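Local coordinates for uncharacterized conserved protein YjbQ/UPF0047 family, ortholog yugU B.subtilis (Clostridium acetobutylicum, PDB 1VMH) that is of unknown function but adopts the YjbQ-like fold of the UPF0047 family and assembles as a trimer with a bound sodium ion, at residues K38-S43 with I111-G116; Y89-V92 with A98-K101; I63-N66 with D70-R73; Q109-I112 with K117-L120. All coordinates share one frame; numbering follows the deposited sequence. Where two conformers were deposited one is given.

Interaction 1: residues K38-S43 with I111-G116; sequences KAVDES and IIIENG
V40 on helix 33-43 and I113 on strand 108-114 show how a helix packs on a beta-sheet: their side chains reach toward each other, tip to tip, where the helix lies on the five-stranded antiparallel sheet. Followed outward from CB, the valine splits its duties between two methyls. V40 CG1, set anti to the backbone N (chi1 173°), faces the turn beyond the strand, 3.7 Å from G116 O and 3.9 Å from I113 CG2. The other methyl meets the end of the isoleucine, V40 CG2 standing 3.7 Å from I113 CD1. Both residues also touch I143 on strand 136-143, which continues the apolar layer across the sheet.

At the next residue, D41, apolar contact gives way to water. D41 OD1 and G116 O are 4.1 Å apart and do not bond directly; two waters span them instead. One of these waters donates to D41 OD1 at 2.7 Å and to G116 O at 2.8 Å, and the second bridges the same two oxygens. The other carboxylate oxygen, D41 OD2, forms a salt bridge with K37. G116, whose positive phi (71°) suits glycine, follows the strand at the turn of a hairpin. Two acceptors facing one another cannot pair without a donor between them, so the contact is apolar between V40 and I113, while its polar edge is joined through water.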
loop_
_atom_site.group_PDB
_atom_site.type_symbol
_atom_site.label_atom_id
_atom_site.label_comp_id
_atom_site.label_asym_id
_atom_site.label_seq_id
_atom_site.Cartn_x
_atom_site.Cartn_y
_atom_site.Cartn_z
ATOM N N LYS A 38 -9.250 19.734 -6.022
ATOM C CA LYS A 38 -9.868 20.316 -7.239
ATOM C C LYS A 38 -10.686 19.277 -7.997
ATOM O O LYS A 38 -11.779 19.598 -8.477
ATOM C CB LYS A 38 -8.817 20.950 -8.160
ATOM C CG LYS A 38 -8.312 22.271 -7.632
ATOM C CD LYS A 38 -7.125 22.777 -8.421
ATOM C CE LYS A 38 -7.507 23.111 -9.834
ATOM N NZ LYS A 38 -6.420 23.846 -10.602
ATOM N N ALA A 39 -10.185 18.056 -8.118
ATOM C CA ALA A 39 -10.941 17.006 -8.765
ATOM C C ALA A 39 -12.247 16.689 -8.017
ATOM O O ALA A 39 -13.286 16.541 -8.630
ATOM C CB ALA A 39 -10.110 15.774 -8.882
ATOM N N VAL A 40 -12.196 16.644 -6.689
ATOM C CA VAL A 40 -13.408 16.478 -5.890
ATOM C C VAL A 40 -14.404 17.598 -6.175
ATOM O O VAL A 40 -15.599 17.375 -6.478
ATOM C CB VAL A 40 -13.069 16.430 -4.369
ATOM C CG1 VAL A 40 -14.358 16.420 -3.516
ATOM C CG2 VAL A 40 -12.198 15.194 -4.033
ATOM N N ASP A 41 -13.915 18.826 -6.091
ATOM C CA ASP A 41 -14.774 19.989 -6.321
ATOM C C ASP A 41 -15.403 19.960 -7.739
ATOM O O ASP A 41 -16.595 20.173 -7.907
ATOM C CB ASP A 41 -13.993 21.297 -6.088
ATOM C CG ASP A 41 -13.561 21.494 -4.622
ATOM O OD1 ASP A 41 -14.119 20.823 -3.729
ATOM O OD2 ASP A 41 -12.667 22.322 -4.333
ATOM N N GLU A 42 -14.613 19.639 -8.748
ATOM C CA GLU A 42 -15.143 19.498 -10.118
ATOM C C GLU A 42 -16.244 18.432 -10.227
ATOM O O GLU A 42 -17.225 18.604 -10.971
ATOM C CB GLU A 42 -14.013 19.135 -11.085
ATOM C CG GLU A 42 -13.602 20.197 -12.053
ATOM C CD GLU A 42 -12.878 19.591 -13.244
ATOM O OE1 GLU A 42 -11.794 19.009 -13.035
ATOM O OE2 GLU A 42 -13.402 19.673 -14.382
ATOM N N SER A 43 -16.092 17.339 -9.493
ATOM C CA SER A 43 -16.985 16.200 -9.635
ATOM C C SER A 43 -18.381 16.508 -9.102
ATOM O O SER A 43 -19.329 15.876 -9.514
ATOM C CB SER A 43 -16.431 15.001 -8.880
ATOM O OG SER A 43 -16.676 15.136 -7.492
ATOM N N ILE A 111 -8.734 8.243 -0.612
ATOM C CA ILE A 111 -9.130 9.124 0.465
ATOM C C ILE A 111 -10.659 9.218 0.437
ATOM O O ILE A 111 -11.280 9.351 -0.618
ATOM C CB ILE A 111 -8.492 10.520 0.286
ATOM C CG1 ILE A 111 -6.970 10.411 0.089
ATOM C CG2 ILE A 111 -8.831 11.441 1.471
ATOM C CD1 ILE A 111 -6.533 10.304 -1.357
ATOM N N ILE A 112 -11.262 9.182 1.609
ATOM C CA ILE A 112 -12.688 9.315 1.741
ATOM C C ILE A 112 -13.067 10.753 1.465
ATOM O O ILE A 112 -12.358 11.705 1.886
ATOM C CB ILE A 112 -13.121 8.925 3.140
ATOM C CG1 ILE A 112 -12.872 7.423 3.366
ATOM C CG2 ILE A 112 -14.610 9.228 3.370
ATOM C CD1 ILE A 112 -12.757 7.009 4.882
ATOM N N ILE A 113 -14.175 10.923 0.757
ATOM C CA ILE A 113 -14.801 12.214 0.560
ATOM C C ILE A 113 -16.060 12.240 1.419
ATOM O O ILE A 113 -16.910 11.344 1.300
ATOM C CB ILE A 113 -15.169 12.452 -0.916
ATOM C CG1 ILE A 113 -13.925 12.394 -1.806
ATOM C CG2 ILE A 113 -15.870 13.785 -1.083
ATOM C CD1 ILE A 113 -14.266 12.205 -3.282
ATOM N N GLU A 114 -16.141 13.222 2.302
ATOM C CA GLU A 114 -17.286 13.366 3.210
ATOM C C GLU A 114 -17.665 14.834 3.249
ATOM O O GLU A 114 -16.787 15.683 3.450
ATOM C CB GLU A 114 -16.874 12.900 4.605
ATOM C CG GLU A 114 -18.007 12.914 5.632
ATOM C CD GLU A 114 -17.494 12.525 7.000
ATOM O OE1 GLU A 114 -16.652 13.256 7.579
ATOM O OE2 GLU A 114 -17.916 11.465 7.498
ATOM N N ASN A 115 -18.944 15.143 3.069
ATOM C CA ASN A 115 -19.374 16.529 3.027
ATOM C C ASN A 115 -18.632 17.361 2.001
ATOM O O ASN A 115 -18.345 18.541 2.227
ATOM C CB ASN A 115 -19.285 17.174 4.407
ATOM C CG ASN A 115 -20.173 16.492 5.409
ATOM O OD1 ASN A 115 -21.330 16.182 5.110
ATOM N ND2 ASN A 115 -19.642 16.223 6.588
ATOM N N GLY A 116 -18.312 16.722 0.877
ATOM C CA GLY A 116 -17.642 17.387 -0.223
ATOM C C GLY A 116 -16.185 17.747 0.033
ATOM O O GLY A 116 -15.629 18.528 -0.737
HETATM O O HOH W 1 -16.649 19.837 -2.979
HETATM O O HOH W 2 -13.274 19.886 -1.334
#

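Interaction 2: residues Y89-V92 with A98-K101; sequences YKHV and AHIK
Y89 and I100 meet where the loop that joins helices 69-82 and 96-105 folds back over the second, a local loop-on-helix contact within the YjbQ-like fold. It illustrates how two neighbouring pairs, one apolar and one polar, can fasten a loop without any direct bond. In the apolar pair, both side chains leave the backbone in the same sense, with the first side-chain carbon anti to the carbonyl carbon (chi1 -53° in Y89, -69° in I100). I100 is extended beyond that point, so its terminal methyl arrives at the rim of the phenol: I100 CD1 lies 3.9 Å from Y89 CE1, at the ring edge and near its plane. The phenol oxygen is anchored to the backbone carbonyl of P84.

The polar pair is H91 and H99. H91 has its ring anti to the backbone N and H99 anti to the carbonyl carbon, which brings the two NE2 atoms together. Their rings are inclined at 73°, with centroids 5.7 Å apart. The third subunit also engages H91: D74 of that chain takes the H91 backbone N-H, D68 of that chain makes a weak hydrogen bond to H91 ND1, and its V71 packs on both histidines. The contact thus lies at a subunit boundary. One water, in the plane of the H99 imidazole at its edge, bridges H91 NE2 and H99 NE2 at 2.6 Å from each.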
loop_
_atom_site.group_PDB
_atom_site.type_symbol
_atom_site.label_atom_id
_atom_site.label_comp_id
_atom_site.label_asym_id
_atom_site.label_seq_id
_atom_site.Cartn_x
_atom_site.Cartn_y
_atom_site.Cartn_z
ATOM N N TYR A 89 22.257 -4.898 -8.010
ATOM C CA TYR A 89 21.233 -4.620 -9.009
ATOM C C TYR A 89 21.727 -5.017 -10.390
ATOM O O TYR A 89 22.749 -4.517 -10.840
ATOM C CB TYR A 89 20.865 -3.140 -9.035
ATOM C CG TYR A 89 20.476 -2.505 -7.726
ATOM C CD1 TYR A 89 19.337 -2.887 -7.070
ATOM C CD2 TYR A 89 21.229 -1.475 -7.179
ATOM C CE1 TYR A 89 18.938 -2.271 -5.887
ATOM C CE2 TYR A 89 20.872 -0.874 -6.005
ATOM C CZ TYR A 89 19.701 -1.265 -5.354
ATOM O OH TYR A 89 19.301 -0.691 -4.160
ATOM N N LYS A 90 20.984 -5.879 -11.062
ATOM C CA LYS A 90 21.260 -6.272 -12.437
ATOM C C LYS A 90 20.726 -5.300 -13.473
ATOM O O LYS A 90 21.266 -5.234 -14.577
ATOM C CB LYS A 90 20.655 -7.648 -12.717
ATOM C CG LYS A 90 21.322 -8.777 -11.974
ATOM C CD LYS A 90 20.835 -10.110 -12.490
ATOM N N HIS A 91 19.674 -4.558 -13.115
ATOM C CA HIS A 91 18.939 -3.781 -14.102
ATOM C C HIS A 91 19.804 -2.724 -14.749
ATOM O O HIS A 91 20.388 -1.889 -14.071
ATOM C CB HIS A 91 17.725 -3.143 -13.477
ATOM C CG HIS A 91 16.906 -2.335 -14.434
ATOM N ND1 HIS A 91 16.527 -2.809 -15.672
ATOM C CD2 HIS A 91 16.344 -1.113 -14.310
ATOM C CE1 HIS A 91 15.777 -1.904 -16.274
ATOM N NE2 HIS A 91 15.658 -0.866 -15.473
ATOM N N VAL A 92 19.896 -2.773 -16.079
ATOM C CA VAL A 92 20.914 -1.992 -16.776
ATOM C C VAL A 92 20.669 -0.477 -16.723
ATOM O O VAL A 92 21.624 0.297 -16.860
ATOM C CB VAL A 92 21.168 -2.447 -18.244
ATOM C CG1 VAL A 92 21.621 -3.913 -18.253
ATOM C CG2 VAL A 92 19.939 -2.232 -19.117
ATOM N N ALA A 98 14.745 2.836 -7.366
ATOM C CA ALA A 98 13.497 3.591 -7.559
ATOM C C ALA A 98 12.313 2.642 -7.719
ATOM O O ALA A 98 11.230 2.904 -7.187
ATOM C CB ALA A 98 13.597 4.495 -8.738
ATOM N N HIS A 99 12.496 1.566 -8.484
ATOM C CA HIS A 99 11.438 0.573 -8.640
ATOM C C HIS A 99 11.031 -0.024 -7.269
ATOM O O HIS A 99 9.829 -0.247 -6.998
ATOM C CB HIS A 99 11.862 -0.557 -9.582
ATOM C CG HIS A 99 11.914 -0.167 -11.022
ATOM N ND1 HIS A 99 10.771 0.021 -11.774
ATOM C CD2 HIS A 99 12.954 0.068 -11.855
ATOM C CE1 HIS A 99 11.119 0.354 -13.008
ATOM N NE2 HIS A 99 12.433 0.387 -13.090
ATOM N N ILE A 100 12.036 -0.262 -6.408
ATOM C CA ILE A 100 11.772 -0.850 -5.095
ATOM C C ILE A 100 10.990 0.136 -4.246
ATOM O O ILE A 100 9.977 -0.204 -3.642
ATOM C CB ILE A 100 13.069 -1.224 -4.380
ATOM C CG1 ILE A 100 13.753 -2.394 -5.094
ATOM C CG2 ILE A 100 12.814 -1.576 -2.934
ATOM C CD1 ILE A 100 15.199 -2.504 -4.758
ATOM N N LYS A 101 11.482 1.356 -4.178
ATOM C CA LYS A 101 10.832 2.340 -3.345
ATOM C C LYS A 101 9.416 2.660 -3.818
ATOM O O LYS A 101 8.516 2.895 -3.011
ATOM C CB LYS A 101 11.689 3.598 -3.228
ATOM C CG LYS A 101 12.988 3.313 -2.497
ATOM C CD LYS A 101 13.903 4.522 -2.286
ATOM C CE LYS A 101 14.483 5.059 -3.532
ATOM N NZ LYS A 101 15.539 6.173 -3.264
HETATM O O HOH W 3 13.879 1.034 -15.117
#

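Interaction 3: residues I63-N66 with D70-R73; sequences INEN and DVTR
E65 and V71 face each other across a tight beta-to-alpha connection, in which strand 59-65, an outer strand of the three-stranded antiparallel sheet, passes through a short link into helix 69-82. Such a connection shows how the end of a strand and the first turn of the next helix pack on each other.

N64 is the first residue of the strand end to touch the helix, and its amide serves two neighbours. Its carbonyl oxygen turns back on its own chain: E65 N donates to N64 OD1 at 2.7 Å, in the carbonyl plane and on a lone pair, with an N-H...O angle of 161°. The same oxygen is brushed by the helix, V71 CG1 lying 4.2 Å from N64 OD1. The amide nitrogen is engaged across the subunit boundary, with H99 O and S103 OG of the second subunit.

E65 carries most of the packing, its aliphatic part crossing the valine at about a right angle. E65 CB comes within 3.9 Å of V71 CG1, while E65 CG sits 3.9 Å from V71 CG2, each methylene thus having a methyl of its own. The chain then bends at chi2 (72°) and takes the carboxylate away from the valine, where E65 OE2 accepts the backbone N-H of A67 in the link. The backbone oxygen of E65 is bonded by Y127 OH from strand 124-130. T72, whose hydroxyl bonds to P69 O, offers its methyl to that same oxygen, with T72 CG2 4.1 Å from E65 O.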
loop_
_atom_site.group_PDB
_atom_site.type_symbol
_atom_site.label_atom_id
_atom_site.label_comp_id
_atom_site.label_asym_id
_atom_site.label_seq_id
_atom_site.Cartn_x
_atom_site.Cartn_y
_atom_site.Cartn_z
ATOM N N ILE A 63 0.629 8.985 1.675
ATOM C CA ILE A 63 -0.073 10.041 2.475
ATOM C C ILE A 63 0.737 10.190 3.733
ATOM O O ILE A 63 1.000 9.184 4.398
ATOM C CB ILE A 63 -1.529 9.636 2.742
ATOM C CG1 ILE A 63 -2.295 9.532 1.405
ATOM C CG2 ILE A 63 -2.223 10.593 3.686
ATOM C CD1 ILE A 63 -3.775 9.172 1.461
ATOM N N ASN A 64 1.139 11.402 4.080
ATOM C CA ASN A 64 1.986 11.555 5.247
ATOM C C ASN A 64 1.975 13.016 5.670
ATOM O O ASN A 64 1.196 13.820 5.159
ATOM C CB ASN A 64 3.393 10.964 5.023
ATOM C CG ASN A 64 3.982 10.347 6.287
ATOM O OD1 ASN A 64 4.138 11.042 7.291
ATOM N ND2 ASN A 64 4.281 9.037 6.253
ATOM N N GLU A 65 2.822 13.348 6.641
ATOM C CA GLU A 65 2.957 14.705 7.184
ATOM C C GLU A 65 3.190 15.727 6.083
ATOM O O GLU A 65 4.114 15.557 5.276
ATOM C CB GLU A 65 4.153 14.717 8.132
ATOM C CG GLU A 65 4.683 16.088 8.528
ATOM C CD GLU A 65 3.758 16.812 9.462
ATOM O OE1 GLU A 65 3.237 16.181 10.405
ATOM O OE2 GLU A 65 3.525 18.012 9.249
ATOM N N ASN A 66 2.413 16.812 6.113
ATOM C CA ASN A 66 2.486 17.807 5.054
ATOM C C ASN A 66 2.870 19.196 5.493
ATOM O O ASN A 66 2.739 20.133 4.699
ATOM C CB ASN A 66 1.113 17.865 4.325
ATOM C CG ASN A 66 0.027 18.443 5.198
ATOM O OD1 ASN A 66 0.266 18.725 6.369
ATOM N ND2 ASN A 66 -1.172 18.700 4.616
ATOM N N ASP A 70 11.232 18.460 7.285
ATOM C CA ASP A 70 12.208 17.532 7.863
ATOM C C ASP A 70 11.687 16.080 7.805
ATOM O O ASP A 70 12.467 15.156 7.666
ATOM C CB ASP A 70 12.537 17.881 9.316
ATOM C CG ASP A 70 13.444 19.130 9.476
ATOM O OD1 ASP A 70 14.234 19.486 8.575
ATOM O OD2 ASP A 70 13.394 19.744 10.550
ATOM N N VAL A 71 10.370 15.882 7.905
ATOM C CA VAL A 71 9.800 14.539 7.837
ATOM C C VAL A 71 9.967 13.984 6.447
ATOM O O VAL A 71 10.370 12.837 6.301
ATOM C CB VAL A 71 8.334 14.506 8.252
ATOM C CG1 VAL A 71 7.697 13.119 7.946
ATOM C CG2 VAL A 71 8.218 14.831 9.720
ATOM N N THR A 72 9.695 14.763 5.408
ATOM C CA THR A 72 9.808 14.222 4.065
ATOM C C THR A 72 11.283 13.981 3.733
ATOM O O THR A 72 11.619 12.960 3.128
ATOM C CB THR A 72 9.131 15.115 2.995
ATOM O OG1 THR A 72 9.709 16.418 3.040
ATOM C CG2 THR A 72 7.641 15.211 3.243
ATOM N N ARG A 73 12.170 14.855 4.223
ATOM C CA ARG A 73 13.585 14.606 4.076
ATOM C C ARG A 73 14.030 13.315 4.779
ATOM O O ARG A 73 14.732 12.483 4.203
ATOM C CB ARG A 73 14.407 15.800 4.565
ATOM C CG ARG A 73 15.910 15.550 4.631
ATOM C CD ARG A 73 16.359 15.065 6.010
ATOM N NE ARG A 73 17.821 14.856 6.048
ATOM C CZ ARG A 73 18.449 13.944 6.783
ATOM N NH1 ARG A 73 17.794 13.119 7.585
ATOM N NH2 ARG A 73 19.774 13.862 6.724
#

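Interaction 4: residues Q109-I112 with K117-L120; sequences QQII and KLKL
I112 and K119 are joined by the one direct backbone bond of this contact, in the beta hairpin that strand 108-114 makes with the short strand 117-118. Here the general rule that a hairpin is held by cross-strand bonds is met with a single direct bond between these residues. K119 N donates to I112 O at 2.7 Å. The same oxygen receives a C-H...O contact from L118 CA at 3.5 Å. On the other side of the same pair a water stands in for the second bond, accepting from I112 N at 2.9 Å and donating to K119 O at 2.8 Å. K119 is the centre of an inverse gamma turn.

Apolar contacts centre on I111, whose CG2 methyl, anti to the backbone N, serves two leucines: I111 CG2 is 3.8 Å from L118 CD2 and 3.9 Å from L120 CD2. L118 also touches V36 and V40 on helix 33-43.

I112 and K119 run side by side, pointing the same way, with I112 CB 4.0 Å from K119 CB. The lysine stays extended until its last bend, where its ammonium forms a salt bridge with E114 and a cation-pi contact with F140 of the second subunit. One direct bond, one water bridge and the leucine contacts on the CG2 methyl of I111 together join the two segments, so side chains supplement a short backbone pairing.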
loop_
_atom_site.group_PDB
_atom_site.type_symbol
_atom_site.label_atom_id
_atom_site.label_comp_id
_atom_site.label_asym_id
_atom_site.label_seq_id
_atom_site.Cartn_x
_atom_site.Cartn_y
_atom_site.Cartn_z
ATOM N N GLN A 109 -3.191 5.631 -3.795
ATOM C CA GLN A 109 -3.820 5.755 -2.510
ATOM C C GLN A 109 -5.255 6.247 -2.726
ATOM O O GLN A 109 -5.627 6.819 -3.774
ATOM C CB GLN A 109 -3.049 6.675 -1.573
ATOM C CG GLN A 109 -1.595 6.279 -1.353
ATOM C CD GLN A 109 -1.413 4.972 -0.649
ATOM O OE1 GLN A 109 -2.334 4.453 -0.013
ATOM N NE2 GLN A 109 -0.184 4.434 -0.712
ATOM N N GLN A 110 -6.057 6.114 -1.679
ATOM C CA GLN A 110 -7.449 6.554 -1.735
ATOM C C GLN A 110 -7.833 7.267 -0.457
ATOM O O GLN A 110 -7.280 7.000 0.624
ATOM C CB GLN A 110 -8.410 5.456 -2.158
ATOM C CG GLN A 110 -8.539 4.314 -1.249
ATOM C CD GLN A 110 -9.582 3.309 -1.769
ATOM O OE1 GLN A 110 -10.458 3.615 -2.646
ATOM N NE2 GLN A 110 -9.461 2.111 -1.280
ATOM N N ILE A 111 -8.734 8.243 -0.612
ATOM C CA ILE A 111 -9.130 9.124 0.465
ATOM C C ILE A 111 -10.659 9.218 0.437
ATOM O O ILE A 111 -11.280 9.351 -0.618
ATOM C CB ILE A 111 -8.492 10.520 0.286
ATOM C CG1 ILE A 111 -6.970 10.411 0.089
ATOM C CG2 ILE A 111 -8.831 11.441 1.471
ATOM C CD1 ILE A 111 -6.533 10.304 -1.357
ATOM N N ILE A 112 -11.262 9.182 1.609
ATOM C CA ILE A 112 -12.688 9.315 1.741
ATOM C C ILE A 112 -13.067 10.753 1.465
ATOM O O ILE A 112 -12.358 11.705 1.886
ATOM C CB ILE A 112 -13.121 8.925 3.140
ATOM C CG1 ILE A 112 -12.872 7.423 3.366
ATOM C CG2 ILE A 112 -14.610 9.228 3.370
ATOM C CD1 ILE A 112 -12.757 7.009 4.882
ATOM N N LYS A 117 -15.586 17.174 1.089
ATOM C CA LYS A 117 -14.217 17.445 1.505
ATOM C C LYS A 117 -13.432 16.145 1.659
ATOM O O LYS A 117 -13.968 15.120 2.087
ATOM C CB LYS A 117 -14.190 18.189 2.853
ATOM C CG LYS A 117 -14.813 19.594 2.816
ATOM C CD LYS A 117 -15.062 20.129 4.230
ATOM C CE LYS A 117 -16.500 19.839 4.697
ATOM N NZ LYS A 117 -16.709 19.985 6.189
ATOM N N LEU A 118 -12.153 16.196 1.337
ATOM C CA LEU A 118 -11.260 15.048 1.606
ATOM C C LEU A 118 -11.137 14.863 3.099
ATOM O O LEU A 118 -10.777 15.793 3.821
ATOM C CB LEU A 118 -9.875 15.303 1.017
ATOM C CG LEU A 118 -9.819 15.395 -0.506
ATOM C CD1 LEU A 118 -8.465 15.985 -0.932
ATOM C CD2 LEU A 118 -10.033 13.996 -1.104
ATOM N N LYS A 119 -11.438 13.654 3.568
ATOM C CA LYS A 119 -11.424 13.363 4.996
ATOM C C LYS A 119 -10.024 12.972 5.441
ATOM O O LYS A 119 -9.678 11.788 5.602
ATOM C CB LYS A 119 -12.381 12.248 5.323
ATOM C CG LYS A 119 -12.869 12.273 6.776
ATOM C CD LYS A 119 -13.820 11.091 7.013
ATOM C CE LYS A 119 -14.128 10.899 8.495
ATOM N NZ LYS A 119 -14.645 12.157 9.092
ATOM N N LEU A 120 -9.201 13.974 5.648
ATOM C CA LEU A 120 -7.798 13.801 6.010
ATOM C C LEU A 120 -7.596 14.233 7.452
ATOM O O LEU A 120 -8.318 15.111 7.954
ATOM C CB LEU A 120 -6.885 14.643 5.091
ATOM C CG LEU A 120 -6.846 14.146 3.637
ATOM C CD1 LEU A 120 -6.403 15.205 2.669
ATOM C CD2 LEU A 120 -5.931 12.928 3.533
HETATM O O HOH W 4 -10.040 9.392 4.241
#

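Interactions 1 and 4 share I111 and I112 and both use strand 108-114: one places helix 33-43 against the sheet, the other adds its short edge strand, and V40 touching L118 joins their apolar layers. Both are partly buried and mix apolar packing with bridging water. Interaction 3, on the smaller sheet, connects to both through I63, which packs on I111; it is chiefly aliphatic. Interaction 2 is the buried one and joins its histidines through water, its centre about 36 Å from that of interaction 1 on the opposite side of the chain's centre. Interactions 2 and 3 do not touch within one chain, yet H99 packs on V71 of another subunit.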